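Local coordinates for protein CaaX farnesyltransferase beta subunit Ram1 (Aspergillus fumigatus, PDB 4L9P) that probably transfers a farnesyl group from farnesyl diphosphate to a cysteine near the C-terminus of target proteins, as the zinc-containing, peptide-binding beta subunit of a heterodimeric farnesyltransferase, at residues Q125-D128 against H129-L133; A339-L342 against P343-S346; E506-R509 against V510-N514. All coordinates share one frame; numbering follows the deposited sequence.

Contact 1: residues Q125-D128 against H129-L133; sequences QRKD and HLEYL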
loop_
_atom_site.group_PDB
_atom_site.type_symbol
_atom_site.label_atom_id
_atom_site.label_comp_id
_atom_site.label_asym_id
_atom_site.label_seq_id
_atom_site.Cartn_x
_atom_site.Cartn_y
_atom_site.Cartn_z
ATOM N N GLN B 125 -16.762 4.291 19.592
ATOM C CA GLN B 125 -18.245 4.190 19.553
ATOM C C GLN B 125 -18.641 2.792 19.059
ATOM O O GLN B 125 -19.102 2.606 17.930
ATOM C CB GLN B 125 -18.865 5.348 18.728
ATOM C CG GLN B 125 -18.534 6.736 19.353
ATOM C CD GLN B 125 -19.105 6.946 20.758
ATOM O OE1 GLN B 125 -20.276 6.577 21.037
ATOM N NE2 GLN B 125 -18.281 7.527 21.665
ATOM N N ARG B 126 -18.380 1.782 19.923
ATOM C CA ARG B 126 -18.476 0.386 19.503
ATOM C C ARG B 126 -19.845 0.018 18.955
ATOM O O ARG B 126 -19.938 -0.585 17.883
ATOM C CB ARG B 126 -18.140 -0.579 20.666
ATOM C CG ARG B 126 -16.808 -0.251 21.351
ATOM C CD ARG B 126 -16.353 -1.202 22.579
ATOM N NE ARG B 126 -16.011 -2.507 22.079
ATOM C CZ ARG B 126 -14.822 -3.033 22.100
ATOM N NH1 ARG B 126 -13.808 -2.451 22.729
ATOM N NH2 ARG B 126 -14.693 -4.185 21.508
ATOM N N LYS B 127 -20.906 0.399 19.654
ATOM C CA LYS B 127 -22.218 0.008 19.164
ATOM C C LYS B 127 -22.539 0.659 17.797
ATOM O O LYS B 127 -23.078 0.020 16.892
ATOM C CB LYS B 127 -23.285 0.367 20.236
ATOM C CG LYS B 127 -24.686 0.312 19.717
ATOM C CD LYS B 127 -25.699 0.642 20.841
ATOM C CE LYS B 127 -27.126 0.692 20.310
ATOM N NZ LYS B 127 -27.992 0.886 21.519
ATOM N N ASP B 128 -22.157 1.923 17.634
ATOM C CA ASP B 128 -22.395 2.591 16.361
ATOM C C ASP B 128 -21.631 1.878 15.239
ATOM O O ASP B 128 -22.166 1.689 14.115
ATOM C CB ASP B 128 -21.908 4.041 16.372
ATOM C CG ASP B 128 -22.730 4.953 17.288
ATOM O OD1 ASP B 128 -23.897 4.613 17.596
ATOM O OD2 ASP B 128 -22.194 6.037 17.658
ATOM N N HIS B 129 -20.378 1.526 15.493
ATOM C CA HIS B 129 -19.603 0.852 14.430
ATOM C C HIS B 129 -20.076 -0.561 14.136
ATOM O O HIS B 129 -20.063 -0.963 12.963
ATOM C CB HIS B 129 -18.118 0.875 14.774
ATOM C CG HIS B 129 -17.612 2.268 14.987
ATOM N ND1 HIS B 129 -17.972 3.317 14.154
ATOM C CD2 HIS B 129 -16.802 2.797 15.953
ATOM C CE1 HIS B 129 -17.407 4.433 14.601
ATOM N NE2 HIS B 129 -16.678 4.140 15.684
ATOM N N LEU B 130 -20.503 -1.297 15.163
ATOM C CA LEU B 130 -21.064 -2.627 14.923
ATOM C C LEU B 130 -22.278 -2.504 13.989
ATOM O O LEU B 130 -22.406 -3.264 13.049
ATOM C CB LEU B 130 -21.565 -3.287 16.246
ATOM C CG LEU B 130 -20.403 -3.762 17.123
ATOM C CD1 LEU B 130 -20.951 -4.145 18.507
ATOM C CD2 LEU B 130 -19.696 -4.969 16.557
ATOM N N GLU B 131 -23.195 -1.581 14.283
ATOM C CA GLU B 131 -24.367 -1.480 13.428
ATOM C C GLU B 131 -24.005 -1.106 11.985
ATOM O O GLU B 131 -24.596 -1.651 11.024
ATOM C CB GLU B 131 -25.377 -0.503 14.020
ATOM C CG GLU B 131 -25.899 -0.972 15.378
ATOM C CD GLU B 131 -26.875 -0.005 16.007
ATOM O OE1 GLU B 131 -27.221 0.991 15.323
ATOM O OE2 GLU B 131 -27.320 -0.238 17.174
ATOM N N TYR B 132 -23.030 -0.229 11.837
ATOM C CA TYR B 132 -22.584 0.170 10.510
ATOM C C TYR B 132 -22.047 -1.056 9.760
ATOM O O TYR B 132 -22.345 -1.243 8.572
ATOM C CB TYR B 132 -21.510 1.245 10.652
ATOM C CG TYR B 132 -21.032 1.762 9.334
ATOM C CD1 TYR B 132 -21.717 2.800 8.689
ATOM C CD2 TYR B 132 -19.902 1.206 8.710
ATOM C CE1 TYR B 132 -21.309 3.285 7.459
ATOM C CE2 TYR B 132 -19.480 1.687 7.449
ATOM C CZ TYR B 132 -20.190 2.739 6.847
ATOM O OH TYR B 132 -19.786 3.206 5.626
ATOM N N LEU B 133 -21.213 -1.874 10.414
ATOM C CA LEU B 133 -20.572 -2.994 9.733
ATOM C C LEU B 133 -21.576 -4.098 9.416
ATOM O O LEU B 133 -21.520 -4.700 8.337
ATOM C CB LEU B 133 -19.461 -3.537 10.630
ATOM C CG LEU B 133 -18.193 -2.644 10.689
ATOM C CD1 LEU B 133 -17.355 -2.993 11.995
ATOM C CD2 LEU B 133 -17.382 -2.817 9.420
#

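Contact 2: residues A339-L342 against P343-S346; sequences ATLL and PWLS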
loop_
_atom_site.group_PDB
_atom_site.type_symbol
_atom_site.label_atom_id
_atom_site.label_comp_id
_atom_site.label_asym_id
_atom_site.label_seq_id
_atom_site.Cartn_x
_atom_site.Cartn_y
_atom_site.Cartn_z
ATOM N N ALA B 339 18.363 1.559 6.806
ATOM C CA ALA B 339 18.778 2.934 7.125
ATOM C C ALA B 339 17.995 4.029 6.462
ATOM O O ALA B 339 17.924 5.149 6.986
ATOM C CB ALA B 339 20.280 3.122 6.730
ATOM N N THR B 340 17.448 3.728 5.274
ATOM C CA THR B 340 16.591 4.684 4.629
ATOM C C THR B 340 15.093 4.359 4.852
ATOM O O THR B 340 14.280 5.288 4.928
ATOM C CB THR B 340 16.834 4.749 3.114
ATOM O OG1 THR B 340 16.695 3.422 2.570
ATOM C CG2 THR B 340 18.222 5.359 2.760
ATOM N N LEU B 341 14.740 3.062 4.977
ATOM C CA LEU B 341 13.358 2.687 5.227
ATOM C C LEU B 341 12.855 3.277 6.533
ATOM O O LEU B 341 11.751 3.796 6.601
ATOM C CB LEU B 341 13.231 1.173 5.233
ATOM C CG LEU B 341 11.854 0.649 5.589
ATOM C CD1 LEU B 341 10.760 1.105 4.625
ATOM C CD2 LEU B 341 11.897 -0.875 5.653
ATOM N N LEU B 342 13.667 3.157 7.588
ATOM C CA LEU B 342 13.167 3.588 8.916
ATOM C C LEU B 342 12.776 5.087 8.993
ATOM O O LEU B 342 11.681 5.404 9.420
ATOM C CB LEU B 342 14.201 3.247 10.002
ATOM C CG LEU B 342 13.960 2.236 11.003
ATOM C CD1 LEU B 342 15.136 2.469 12.033
ATOM C CD2 LEU B 342 12.660 2.369 11.711
ATOM N N PRO B 343 13.641 6.012 8.535
ATOM C CA PRO B 343 13.234 7.412 8.642
ATOM C C PRO B 343 12.063 7.702 7.715
ATOM O O PRO B 343 11.249 8.538 8.114
ATOM C CB PRO B 343 14.488 8.217 8.237
ATOM C CG PRO B 343 15.438 7.205 7.534
ATOM C CD PRO B 343 15.072 5.862 8.195
ATOM N N TRP B 344 11.984 7.056 6.529
ATOM C CA TRP B 344 10.822 7.367 5.675
ATOM C C TRP B 344 9.517 6.879 6.340
ATOM O O TRP B 344 8.473 7.554 6.290
ATOM C CB TRP B 344 11.045 6.644 4.339
ATOM C CG TRP B 344 9.855 6.774 3.417
ATOM C CD1 TRP B 344 9.587 7.806 2.533
ATOM C CD2 TRP B 344 8.797 5.835 3.290
ATOM N NE1 TRP B 344 8.390 7.537 1.862
ATOM C CE2 TRP B 344 7.873 6.347 2.318
ATOM C CE3 TRP B 344 8.515 4.625 3.944
ATOM C CZ2 TRP B 344 6.742 5.629 1.907
ATOM C CZ3 TRP B 344 7.380 3.913 3.540
ATOM C CH2 TRP B 344 6.472 4.445 2.559
ATOM N N LEU B 345 9.575 5.703 6.976
ATOM C CA LEU B 345 8.385 5.194 7.687
ATOM C C LEU B 345 8.044 6.115 8.856
ATOM O O LEU B 345 6.869 6.503 9.021
ATOM C CB LEU B 345 8.673 3.778 8.170
ATOM C CG LEU B 345 7.451 2.984 8.530
ATOM C CD1 LEU B 345 6.604 2.667 7.234
ATOM C CD2 LEU B 345 7.877 1.643 9.161
ATOM N N SER B 346 9.069 6.546 9.610
ATOM C CA SER B 346 8.819 7.481 10.700
ATOM C C SER B 346 8.198 8.786 10.195
ATOM O O SER B 346 7.243 9.326 10.818
ATOM C CB SER B 346 10.175 7.700 11.386
ATOM O OG SER B 346 10.100 8.797 12.307
#

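Contact 3: residues E506-R509 against V510-N514; sequences EDIR and VWFEN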
loop_
_atom_site.group_PDB
_atom_site.type_symbol
_atom_site.label_atom_id
_atom_site.label_comp_id
_atom_site.label_asym_id
_atom_site.label_seq_id
_atom_site.Cartn_x
_atom_site.Cartn_y
_atom_site.Cartn_z
ATOM N N GLU B 506 -4.047 -19.368 12.145
ATOM C CA GLU B 506 -3.499 -20.638 12.582
ATOM C C GLU B 506 -4.416 -21.784 12.176
ATOM O O GLU B 506 -3.953 -22.807 11.643
ATOM C CB GLU B 506 -3.315 -20.668 14.152
ATOM C CG GLU B 506 -3.137 -22.114 14.737
ATOM C CD GLU B 506 -3.123 -22.245 16.304
ATOM O OE1 GLU B 506 -3.229 -21.276 17.069
ATOM O OE2 GLU B 506 -2.995 -23.389 16.776
ATOM N N ASP B 507 -5.709 -21.645 12.462
ATOM C CA ASP B 507 -6.622 -22.755 12.261
ATOM C C ASP B 507 -6.712 -23.144 10.782
ATOM O O ASP B 507 -6.747 -24.342 10.439
ATOM C CB ASP B 507 -8.029 -22.417 12.743
ATOM C CG ASP B 507 -8.186 -22.486 14.259
ATOM O OD1 ASP B 507 -7.268 -22.984 14.953
ATOM O OD2 ASP B 507 -9.242 -21.996 14.713
ATOM N N ILE B 508 -6.763 -22.159 9.873
ATOM C CA ILE B 508 -6.865 -22.511 8.481
ATOM C C ILE B 508 -5.577 -23.147 7.979
ATOM O O ILE B 508 -5.637 -24.145 7.259
ATOM C CB ILE B 508 -7.323 -21.309 7.626
ATOM C CG1 ILE B 508 -7.746 -21.802 6.214
ATOM C CG2 ILE B 508 -6.226 -20.220 7.548
ATOM C CD1 ILE B 508 -8.453 -20.686 5.371
ATOM N N ARG B 509 -4.438 -22.593 8.353
ATOM C CA ARG B 509 -3.150 -23.162 7.905
ATOM C C ARG B 509 -3.001 -24.609 8.406
ATOM O O ARG B 509 -2.598 -25.495 7.639
ATOM C CB ARG B 509 -1.982 -22.312 8.459
ATOM C CG ARG B 509 -0.598 -22.927 8.278
ATOM C CD ARG B 509 -0.170 -23.061 6.811
ATOM N NE ARG B 509 1.138 -23.672 6.773
ATOM C CZ ARG B 509 2.044 -23.526 5.813
ATOM N NH1 ARG B 509 1.816 -22.742 4.754
ATOM N NH2 ARG B 509 3.226 -24.174 5.934
ATOM N N VAL B 510 -3.326 -24.837 9.683
ATOM C CA VAL B 510 -3.127 -26.164 10.240
ATOM C C VAL B 510 -4.098 -27.145 9.609
ATOM O O VAL B 510 -3.713 -28.294 9.306
ATOM C CB VAL B 510 -3.289 -26.123 11.769
ATOM C CG1 VAL B 510 -3.364 -27.582 12.350
ATOM C CG2 VAL B 510 -2.123 -25.368 12.402
ATOM N N TRP B 511 -5.328 -26.714 9.351
ATOM C CA TRP B 511 -6.283 -27.602 8.679
ATOM C C TRP B 511 -5.755 -28.029 7.316
ATOM O O TRP B 511 -5.783 -29.230 6.952
ATOM C CB TRP B 511 -7.678 -26.958 8.531
ATOM C CG TRP B 511 -8.753 -27.941 8.034
ATOM C CD1 TRP B 511 -9.494 -28.825 8.823
ATOM C CD2 TRP B 511 -9.195 -28.168 6.680
ATOM N NE1 TRP B 511 -10.364 -29.538 8.041
ATOM C CE2 TRP B 511 -10.183 -29.185 6.723
ATOM C CE3 TRP B 511 -8.845 -27.630 5.446
ATOM C CZ2 TRP B 511 -10.842 -29.639 5.574
ATOM C CZ3 TRP B 511 -9.492 -28.092 4.300
ATOM C CH2 TRP B 511 -10.471 -29.079 4.372
ATOM N N PHE B 512 -5.263 -27.051 6.559
ATOM C CA PHE B 512 -4.761 -27.395 5.237
ATOM C C PHE B 512 -3.493 -28.222 5.268
ATOM O O PHE B 512 -3.336 -29.124 4.427
ATOM C CB PHE B 512 -4.603 -26.143 4.359
ATOM C CG PHE B 512 -5.899 -25.698 3.745
ATOM C CD1 PHE B 512 -6.476 -26.436 2.744
ATOM C CD2 PHE B 512 -6.564 -24.588 4.203
ATOM C CE1 PHE B 512 -7.710 -26.066 2.195
ATOM C CE2 PHE B 512 -7.810 -24.232 3.667
ATOM C CZ PHE B 512 -8.356 -24.957 2.637
ATOM N N GLU B 513 -2.604 -27.954 6.229
ATOM C CA GLU B 513 -1.411 -28.789 6.400
ATOM C C GLU B 513 -1.737 -30.257 6.593
ATOM O O GLU B 513 -0.930 -31.145 6.245
ATOM C CB GLU B 513 -0.576 -28.318 7.593
ATOM C CG GLU B 513 0.272 -27.142 7.258
ATOM C CD GLU B 513 1.187 -26.753 8.435
ATOM O OE1 GLU B 513 1.214 -27.422 9.508
ATOM O OE2 GLU B 513 1.953 -25.811 8.275
ATOM N N ASN B 514 -2.907 -30.505 7.167
ATOM C CA ASN B 514 -3.311 -31.863 7.459
ATOM C C ASN B 514 -4.164 -32.495 6.385
ATOM O O ASN B 514 -4.646 -33.636 6.524
ATOM C CB ASN B 514 -3.995 -31.910 8.817
ATOM C CG ASN B 514 -3.007 -31.869 9.910
ATOM O OD1 ASN B 514 -2.312 -32.844 10.175
ATOM N ND2 ASN B 514 -2.945 -30.771 10.583
#

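Contact 1: residues Q125-D128 against H129-L133
Gln-125 and His-129 meet twice, once through the backbone and once through the imidazole. In the backbone, His-129 N donates to Gln-125 O at 3.0 Å, and three further i to i+4 bonds follow: Leu-130 N to Arg-126 O, Glu-131 N to Lys-127 O, and Tyr-132 N to Asp-128 O at 3.1 Å. The same Gln-125 carbonyl oxygen lies over one face of the His-129 ring, 3.0 Å from CD2. This placement follows from chi1 of His-129 (-57°), which folds CG back beside the backbone N, close to where that carbonyl is bound.

Gln-125 is the N-cap residue of helix 126-135, a surface helix of the alpha-alpha toroid, so these bonds form the opening turn of the helix. Polar partners from other parts of the chain tie this end down. Gln-415 OE1 bonds both His-129 NE2 and Gln-125 N, while Gly-420 N bonds His-129 ND1; the buried imidazole is thus gripped at both nitrogens, which fixes its rotation. Asp-128 OD2, for its part, forms a salt bridge with Lys-113 NZ.

Among the charged side chains, Lys-127 and Glu-131 run side by side and point the same way. In the conformer described, Glu-131 OE2 touches the methylene chain of the lysine, 3.3 Å from Lys-127 CE, whereas Lys-127 NZ remains 4.5 Å from that oxygen, beyond salt-bridge distance; a second conformer of Glu-131 makes this pairing uncertain. Both residues are exposed, and any attraction between the charges is probably weak.

Leu-130 CG lies against the carbonyl oxygen of Arg-126, 3.3 Å from Arg-126 O. Apolar packing comes from Leu-162 of helix 151-164, which Leu-130 and Leu-133 both touch; further along, Tyr-132 and Leu-133 reach Thr-434 of helix 431-444.

Contact 2: residues A339-L342 against P343-S346
A proline kink bends helix 338-346 of the alpha-alpha toroid where the Pro-343 ring sits against the carbonyls of Ala-339 and Thr-340. The ring nitrogen of Pro-343, a tertiary amide, carries no hydrogen to give Ala-339 O, and the ring fills the site of the missing bond: Pro-343 CD lies 3.2 Å from Ala-339 O, and Pro-343 CG lies 3.4 Å from Thr-340 O. The linkage to the ring also brings Pro-343 CD within 3.3 Å of Leu-342 CB, closer than usual carbon contact.

Beyond the proline the helical bonds resume gradually. Trp-344 N reaches Thr-340 O across 3.3 Å, a weak hydrogen bond. The next two are shorter: Leu-345 N to Leu-341 O, and Ser-346 N to Leu-342 O at 2.9 Å, both close to straight at the hydrogen (163° and 167°).

The side chains face two helices of the beta subunit and the alpha subunit. Leu-342 and Leu-345 face helix 375-384, where both touch Trp-376, while Leu-341 and Trp-344 lean on helix 312-323. The alpha subunit Ram2 adds a further wall: its Tyr-345 packs on Pro-343 and Ser-346, and its Arg-342 NE is hydrogen-bonded to Ser-346 OG. The kinked turn is therefore part of the heterodimer interface and of the packing between helices of the beta subunit.

Leu-341 and Trp-344 form the apolar pair one turn apart. The leucine's CG is trans to its backbone N (chi1 176°), and its CD1 methyl comes obliquely to the six-membered part of the indole, 4.2 Å from Trp-344 CE3.

Contact 3: residues E506-R509 against V510-N514
Arg-509 and Glu-513 form an i to i+4 salt bridge near the end of helix 502-513. A single carboxylate oxygen takes both contacts: Arg-509 NE donates to Glu-513 OE2 at 2.7 Å, and Arg-509 NH2 adds a weak, more bent bond to Glu-513 OE2 at 3.1 Å. The oxygen lies at the guanidinium edge but is approached on its anti side, and the two planes stand 67° apart. A bend at chi2 of Arg-509 (65°) swings the head forward along the helix to the glutamate.

A quarter-turn round the helix, Ile-508 and Phe-512 lie alongside each other. Ile-508 CG1 meets the rim of the benzene ring, 3.5 Å from Phe-512 CE2, while one face of that ring receives Trp-511 CE3, 3.6 Å above its centre. Asn-514 ND2 closes the last turn by donating to Val-510 O at 2.9 Å.

Further out, Ser-456 OG bonds both Arg-509 NH2 and Glu-513 OE2, and Ser-457 N bonds Glu-513 OE1, so the buried arginine and its carboxylate partner are held from the same loop. Arg-509 NH1 is bonded to Ala-262 O, the penultimate residue of helix 251-263. On the other flank, Ile-508 and Trp-511 pack on Phe-219, joining helix 502-513 to helix 216-221.

Overall arrangement
The three contacts follow one another along the chain, each within a single helix: 126-135, 338-346 and 502-513. None touches another. Contacts 1 and 2 lie on opposite sides of the chain's centre, their own centres 35 Å apart. Contact 3, in the last helix of the chain, is 31 Å from contact 1 and 35 Å from contact 2, centre to centre. They thus lie in three separate parts of the fold, each about 20 Å from the chain's centre. Contacts 1 and 2 share the alpha-alpha toroid domain. Of the three, only contact 2 meets the alpha subunit; contacts 1 and 3 join their helices to other parts of the beta subunit.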